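Local coordinates for proximal thread matrix protein 1 (Mytilus galloprovincialis, PDB 4CN9) that probably binds collagen as a zinc-containing matrix protein of the mussel byssus, built around two von Willebrand factor type A domains, at residues 300-305 / 367-372; 257-262 / 278-283. All blocks are in the same frame, centred on the assembly; numbering follows the deposited sequence.

In the fold
Both contacts lie in the second von Willebrand factor type A domain and follow one another along the chain without nesting or crossing. Contact 2 closes first: strand 253-260 runs into a loop and helix 272-285 returns antiparallel over the sheet, the first half of a beta-alpha-beta unit that strand 295-302 completes. Contact 1 then spans 61 residues, including helices 318-327 and 338-349, and brings strand 362-369 near strand 295-302 with strand 253-260 between them. The central strand and the residue after it join the two contacts: Phe302 O lies 2.8 Å from Ala261 N, just past the strand end, a probable hydrogen bond, while Leu367 CG packs on Val258 O of the strand itself.

Contact 1 of 2, residues 300-305 / 367-372; sequences VTFADR and LLTDGQ
Strands 300-302 and 367-369 run nearly parallel, their axes 9.2 Å apart and turned by 23°, with Phe302 level with Thr369; strand 253-260 fills the gap between them in the parallel core of this Rossmann-like von Willebrand factor type A sheet. Phe302 points toward strand 367-369 and bridges the gap from one side, its ring reaching past Val258 and Asp260 of the central strand. The far end of the ring does the touching: Phe302 CZ comes 3.4 Å from the carbonyl oxygen Leu368 O, approached obliquely, and Phe302 CE2 lies 4.3 Å from Leu367 CG. Thr369 crosses the phenylalanine side chain at about a right angle and places OG1 at the ring edge, close to its plane, 3.9 Å from CE1 of Phe302. All four residues are buried, and helix 404-410 packs on Leu367 and Thr369. With OG1 anti to the backbone N (chi1 -170°), the Thr369 hydroxyl also turns toward the loop after the strand, where Thr369 OG1 donates a 3.0 Å hydrogen bond to Gly371 O, the donor tilted 23° from the carbonyl plane.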
loop_
_atom_site.group_PDB
_atom_site.type_symbol
_atom_site.label_atom_id
_atom_site.label_comp_id
_atom_site.label_asym_id
_atom_site.label_seq_id
_atom_site.Cartn_x
_atom_site.Cartn_y
_atom_site.Cartn_z
ATOM N N VAL A 300 -9.804 -7.941 -19.332
ATOM C CA VAL A 300 -10.073 -9.355 -19.079
ATOM C C VAL A 300 -11.452 -9.417 -18.450
ATOM O O VAL A 300 -11.764 -8.622 -17.581
ATOM C CB VAL A 300 -9.054 -9.952 -18.092
ATOM C CG1 VAL A 300 -9.407 -11.390 -17.714
ATOM C CG2 VAL A 300 -7.653 -9.906 -18.680
ATOM N N THR A 301 -12.291 -10.334 -18.906
ATOM C CA THR A 301 -13.567 -10.553 -18.260
ATOM C C THR A 301 -13.633 -11.957 -17.669
ATOM O O THR A 301 -12.894 -12.864 -18.098
ATOM C CB THR A 301 -14.743 -10.342 -19.227
ATOM O OG1 THR A 301 -14.606 -11.211 -20.346
ATOM C CG2 THR A 301 -14.781 -8.914 -19.716
ATOM N N PHE A 302 -14.513 -12.130 -16.686
ATOM C CA PHE A 302 -14.706 -13.434 -16.061
ATOM C C PHE A 302 -16.175 -13.749 -15.819
ATOM O O PHE A 302 -16.974 -12.869 -15.533
ATOM C CB PHE A 302 -13.884 -13.581 -14.778
ATOM C CG PHE A 302 -14.132 -12.509 -13.753
ATOM C CD1 PHE A 302 -15.138 -12.658 -12.808
ATOM C CD2 PHE A 302 -13.342 -11.370 -13.713
ATOM C CE1 PHE A 302 -15.370 -11.681 -11.858
ATOM C CE2 PHE A 302 -13.560 -10.384 -12.764
ATOM C CZ PHE A 302 -14.578 -10.531 -11.842
ATOM N N ALA A 303 -16.519 -15.017 -16.019
ATOM C CA ALA A 303 -17.830 -15.540 -15.666
ATOM C C ALA A 303 -17.527 -16.901 -15.065
ATOM O O ALA A 303 -16.931 -16.962 -14.003
ATOM C CB ALA A 303 -18.733 -15.623 -16.872
ATOM N N ASP A 304 -17.875 -17.999 -15.721
ATOM C CA ASP A 304 -17.411 -19.293 -15.199
ATOM C C ASP A 304 -15.898 -19.434 -15.342
ATOM O O ASP A 304 -15.251 -20.079 -14.524
ATOM C CB ASP A 304 -18.109 -20.468 -15.878
ATOM C CG ASP A 304 -18.060 -20.386 -17.367
ATOM O OD1 ASP A 304 -18.183 -19.259 -17.919
ATOM O OD2 ASP A 304 -17.867 -21.453 -17.988
ATOM N N ARG A 305 -15.337 -18.835 -16.393
ATOM C CA ARG A 305 -13.888 -18.861 -16.617
ATOM C C ARG A 305 -13.470 -17.459 -17.022
ATOM O O ARG A 305 -14.263 -16.536 -16.863
ATOM C CB ARG A 305 -13.527 -19.886 -17.703
ATOM C CG ARG A 305 -13.812 -21.349 -17.308
ATOM C CD ARG A 305 -12.899 -21.829 -16.192
ATOM N NE ARG A 305 -13.113 -23.249 -15.839
ATOM C CZ ARG A 305 -13.909 -23.694 -14.862
ATOM N NH1 ARG A 305 -14.617 -22.853 -14.120
ATOM N NH2 ARG A 305 -14.003 -24.999 -14.626
ATOM N N LEU A 367 -10.227 -4.355 -10.546
ATOM C CA LEU A 367 -11.155 -5.477 -10.595
ATOM C C LEU A 367 -12.538 -5.065 -10.096
ATOM O O LEU A 367 -12.673 -4.368 -9.074
ATOM C CB LEU A 367 -10.622 -6.642 -9.770
ATOM C CG LEU A 367 -11.404 -7.954 -9.877
ATOM C CD1 LEU A 367 -10.467 -9.152 -9.853
ATOM C CD2 LEU A 367 -12.435 -8.058 -8.783
ATOM N N LEU A 368 -13.559 -5.512 -10.821
ATOM C CA LEU A 368 -14.954 -5.246 -10.486
ATOM C C LEU A 368 -15.737 -6.565 -10.461
ATOM O O LEU A 368 -15.693 -7.326 -11.427
ATOM C CB LEU A 368 -15.578 -4.316 -11.536
ATOM C CG LEU A 368 -15.188 -2.840 -11.629
ATOM C CD1 LEU A 368 -14.651 -2.444 -13.008
ATOM C CD2 LEU A 368 -16.429 -1.994 -11.274
ATOM N N THR A 369 -16.456 -6.833 -9.373
ATOM C CA THR A 369 -17.280 -8.045 -9.294
ATOM C C THR A 369 -18.608 -7.822 -8.566
ATOM O O THR A 369 -18.708 -6.996 -7.652
ATOM C CB THR A 369 -16.537 -9.193 -8.582
ATOM O OG1 THR A 369 -17.279 -10.412 -8.735
ATOM C CG2 THR A 369 -16.343 -8.883 -7.100
ATOM N N ASP A 370 -19.614 -8.584 -8.986
ATOM C CA ASP A 370 -20.911 -8.620 -8.336
ATOM C C ASP A 370 -21.200 -10.015 -7.741
ATOM O O ASP A 370 -22.315 -10.290 -7.338
ATOM C CB ASP A 370 -22.026 -8.199 -9.318
ATOM C CG ASP A 370 -22.671 -9.387 -10.079
ATOM O OD1 ASP A 370 -21.987 -10.387 -10.431
ATOM O OD2 ASP A 370 -23.899 -9.301 -10.344
ATOM N N GLY A 371 -20.189 -10.874 -7.667
ATOM C CA GLY A 371 -20.364 -12.204 -7.103
ATOM C C GLY A 371 -19.161 -12.726 -6.339
ATOM O O GLY A 371 -18.088 -12.135 -6.371
ATOM N N GLN A 372 -19.330 -13.865 -5.672
ATOM C CA GLN A 372 -18.217 -14.474 -4.952
ATOM C C GLN A 372 -17.452 -15.428 -5.870
ATOM O O GLN A 372 -17.990 -15.920 -6.853
ATOM C CB GLN A 372 -18.711 -15.199 -3.696
ATOM C CG GLN A 372 -19.323 -16.565 -3.937
ATOM C CD GLN A 372 -20.822 -16.498 -4.163
ATOM O OE1 GLN A 372 -21.320 -15.615 -4.867
ATOM N NE2 GLN A 372 -21.554 -17.443 -3.566
#

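Contact 2 of 2, residues 257-262 / 278-283; sequences FVFDAS and NFMKDI
Phe257 and Phe259 on strand 257-260 both point toward helix 278-283, which runs antiparallel to the strand at 169° with the axes 11.1 Å apart; this is the helix-on-sheet layer of a beta-alpha-beta unit. Met280 fills the tight part, lying against both rings. Met280 CB stands over the centre of one Phe257 face, a CH-pi contact 3.9 Å from the ring centroid, and Met280 CG covers the same ring 3.7 Å from CD1 of Phe257. The extended start of the methionine chain brings Met280 SD 3.3 Å from CD2 of Phe259; SD meets both rings obliquely in Met-aromatic contacts. A bend at the end of the chain (chi3 -61°) then lays Met280 CE over a face of the Phe259 ring, 3.5 Å from the centroid and offset toward the rim. Ile283 closes the far edge of Phe257, with Ile283 CG2 near the ring plane and 4.0 Å from CZ of Phe257. An alanine in place of Phe257 would probably leave Met280 CB and CG without their aromatic cover and open a gap beside Ile283. The helix's outer side is polar and looser: Lys281, whose side chain leaves the helix away from the strand, donates a 3.2 Å hydrogen bond from NZ to Asn278 OD1 and forms a salt bridge with Asp326, while Asp282 is exposed. No hydrogen bond joins the two segments, so the helix is held to this strand by dispersion and sulfur-aromatic contacts, with Lys281 and Asp282 on the sides of the helix turned from this apolar seam.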
loop_
_atom_site.group_PDB
_atom_site.type_symbol
_atom_site.label_atom_id
_atom_site.label_comp_id
_atom_site.label_asym_id
_atom_site.label_seq_id
_atom_site.Cartn_x
_atom_site.Cartn_y
_atom_site.Cartn_z
ATOM N N PHE A 257 -8.324 -3.680 -16.780
ATOM C CA PHE A 257 -9.644 -3.875 -16.190
ATOM C C PHE A 257 -9.934 -5.361 -16.189
ATOM O O PHE A 257 -9.882 -6.009 -17.226
ATOM C CB PHE A 257 -10.735 -3.182 -16.998
ATOM C CG PHE A 257 -10.646 -1.686 -16.983
ATOM C CD1 PHE A 257 -10.958 -0.983 -15.843
ATOM C CD2 PHE A 257 -10.270 -0.995 -18.120
ATOM C CE1 PHE A 257 -10.880 0.403 -15.833
ATOM C CE2 PHE A 257 -10.198 0.390 -18.125
ATOM C CZ PHE A 257 -10.501 1.088 -16.977
ATOM N N VAL A 258 -10.232 -5.895 -15.019
ATOM C CA VAL A 258 -10.578 -7.296 -14.890
ATOM C C VAL A 258 -11.983 -7.307 -14.336
ATOM O O VAL A 258 -12.185 -7.050 -13.140
ATOM C CB VAL A 258 -9.630 -8.013 -13.933
ATOM C CG1 VAL A 258 -10.028 -9.474 -13.777
ATOM C CG2 VAL A 258 -8.181 -7.884 -14.435
ATOM N N PHE A 259 -12.962 -7.544 -15.199
ATOM C CA PHE A 259 -14.341 -7.391 -14.763
ATOM C C PHE A 259 -15.331 -8.513 -15.074
ATOM O O PHE A 259 -15.192 -9.277 -16.026
ATOM C CB PHE A 259 -14.905 -6.047 -15.199
ATOM C CG PHE A 259 -15.123 -5.891 -16.663
ATOM C CD1 PHE A 259 -16.342 -6.244 -17.243
ATOM C CD2 PHE A 259 -14.157 -5.291 -17.465
ATOM C CE1 PHE A 259 -16.563 -6.062 -18.606
ATOM C CE2 PHE A 259 -14.371 -5.101 -18.826
ATOM C CZ PHE A 259 -15.576 -5.485 -19.400
ATOM N N ASP A 260 -16.320 -8.558 -14.187
ATOM C CA ASP A 260 -17.402 -9.512 -14.143
ATOM C C ASP A 260 -18.252 -9.383 -15.399
ATOM O O ASP A 260 -18.702 -8.289 -15.743
ATOM C CB ASP A 260 -18.212 -9.173 -12.888
ATOM C CG ASP A 260 -19.352 -10.117 -12.614
ATOM O OD1 ASP A 260 -19.686 -10.986 -13.450
ATOM O OD2 ASP A 260 -19.928 -9.961 -11.507
ATOM N N ALA A 261 -18.444 -10.503 -16.092
ATOM C CA ALA A 261 -19.300 -10.538 -17.281
ATOM C C ALA A 261 -20.376 -11.614 -17.159
ATOM O O ALA A 261 -20.930 -12.065 -18.161
ATOM C CB ALA A 261 -18.467 -10.753 -18.541
ATOM N N SER A 262 -20.660 -11.999 -15.919
ATOM C CA SER A 262 -21.722 -12.940 -15.573
ATOM C C SER A 262 -23.119 -12.442 -15.950
ATOM O O SER A 262 -23.382 -11.241 -15.995
ATOM C CB SER A 262 -21.697 -13.189 -14.058
ATOM O OG SER A 262 -22.912 -13.777 -13.618
ATOM N N ASN A 278 -19.523 2.253 -18.783
ATOM C CA ASN A 278 -19.349 3.700 -18.762
ATOM C C ASN A 278 -18.355 4.109 -17.682
ATOM O O ASN A 278 -17.577 5.037 -17.866
ATOM C CB ASN A 278 -20.679 4.418 -18.537
ATOM C CG ASN A 278 -21.620 4.320 -19.738
ATOM O OD1 ASN A 278 -21.252 3.830 -20.810
ATOM N ND2 ASN A 278 -22.842 4.809 -19.559
ATOM N N PHE A 279 -18.376 3.408 -16.553
ATOM C CA PHE A 279 -17.438 3.685 -15.468
ATOM C C PHE A 279 -16.005 3.484 -15.967
ATOM O O PHE A 279 -15.147 4.338 -15.785
ATOM C CB PHE A 279 -17.789 2.782 -14.278
ATOM C CG PHE A 279 -16.833 2.852 -13.115
ATOM C CD1 PHE A 279 -16.861 3.911 -12.237
ATOM C CD2 PHE A 279 -15.965 1.810 -12.857
ATOM C CE1 PHE A 279 -16.011 3.958 -11.151
ATOM C CE2 PHE A 279 -15.110 1.850 -11.758
ATOM C CZ PHE A 279 -15.144 2.916 -10.908
ATOM N N MET A 280 -15.750 2.369 -16.637
ATOM C CA MET A 280 -14.416 2.096 -17.159
ATOM C C MET A 280 -13.994 3.075 -18.260
ATOM O O MET A 280 -12.848 3.535 -18.286
ATOM C CB MET A 280 -14.345 0.650 -17.645
ATOM C CG MET A 280 -14.513 -0.311 -16.495
ATOM S SD MET A 280 -14.439 -2.041 -16.940
ATOM C CE MET A 280 -15.823 -2.165 -18.078
ATOM N N LYS A 281 -14.915 3.398 -19.164
ATOM C CA LYS A 281 -14.648 4.403 -20.192
ATOM C C LYS A 281 -14.336 5.781 -19.590
ATOM O O LYS A 281 -13.460 6.486 -20.084
ATOM C CB LYS A 281 -15.830 4.485 -21.167
ATOM C CG LYS A 281 -15.906 3.290 -22.084
ATOM C CD LYS A 281 -17.325 2.991 -22.545
ATOM C CE LYS A 281 -17.983 4.210 -23.113
ATOM N NZ LYS A 281 -19.413 4.007 -23.463
ATOM N N ASP A 282 -15.043 6.159 -18.524
ATOM C CA ASP A 282 -14.780 7.425 -17.850
ATOM C C ASP A 282 -13.377 7.459 -17.246
ATOM O O ASP A 282 -12.700 8.482 -17.283
ATOM C CB ASP A 282 -15.833 7.725 -16.779
ATOM C CG ASP A 282 -17.195 8.097 -17.376
ATOM O OD1 ASP A 282 -17.269 8.303 -18.599
ATOM O OD2 ASP A 282 -18.191 8.176 -16.621
ATOM N N ILE A 283 -12.923 6.323 -16.728
ATOM C CA ILE A 283 -11.569 6.208 -16.201
ATOM C C ILE A 283 -10.537 6.390 -17.296
ATOM O O ILE A 283 -9.552 7.120 -17.132
ATOM C CB ILE A 283 -11.387 4.850 -15.482
ATOM C CG1 ILE A 283 -12.224 4.864 -14.204
ATOM C CG2 ILE A 283 -9.907 4.571 -15.178
ATOM C CD1 ILE A 283 -12.340 3.538 -13.546
#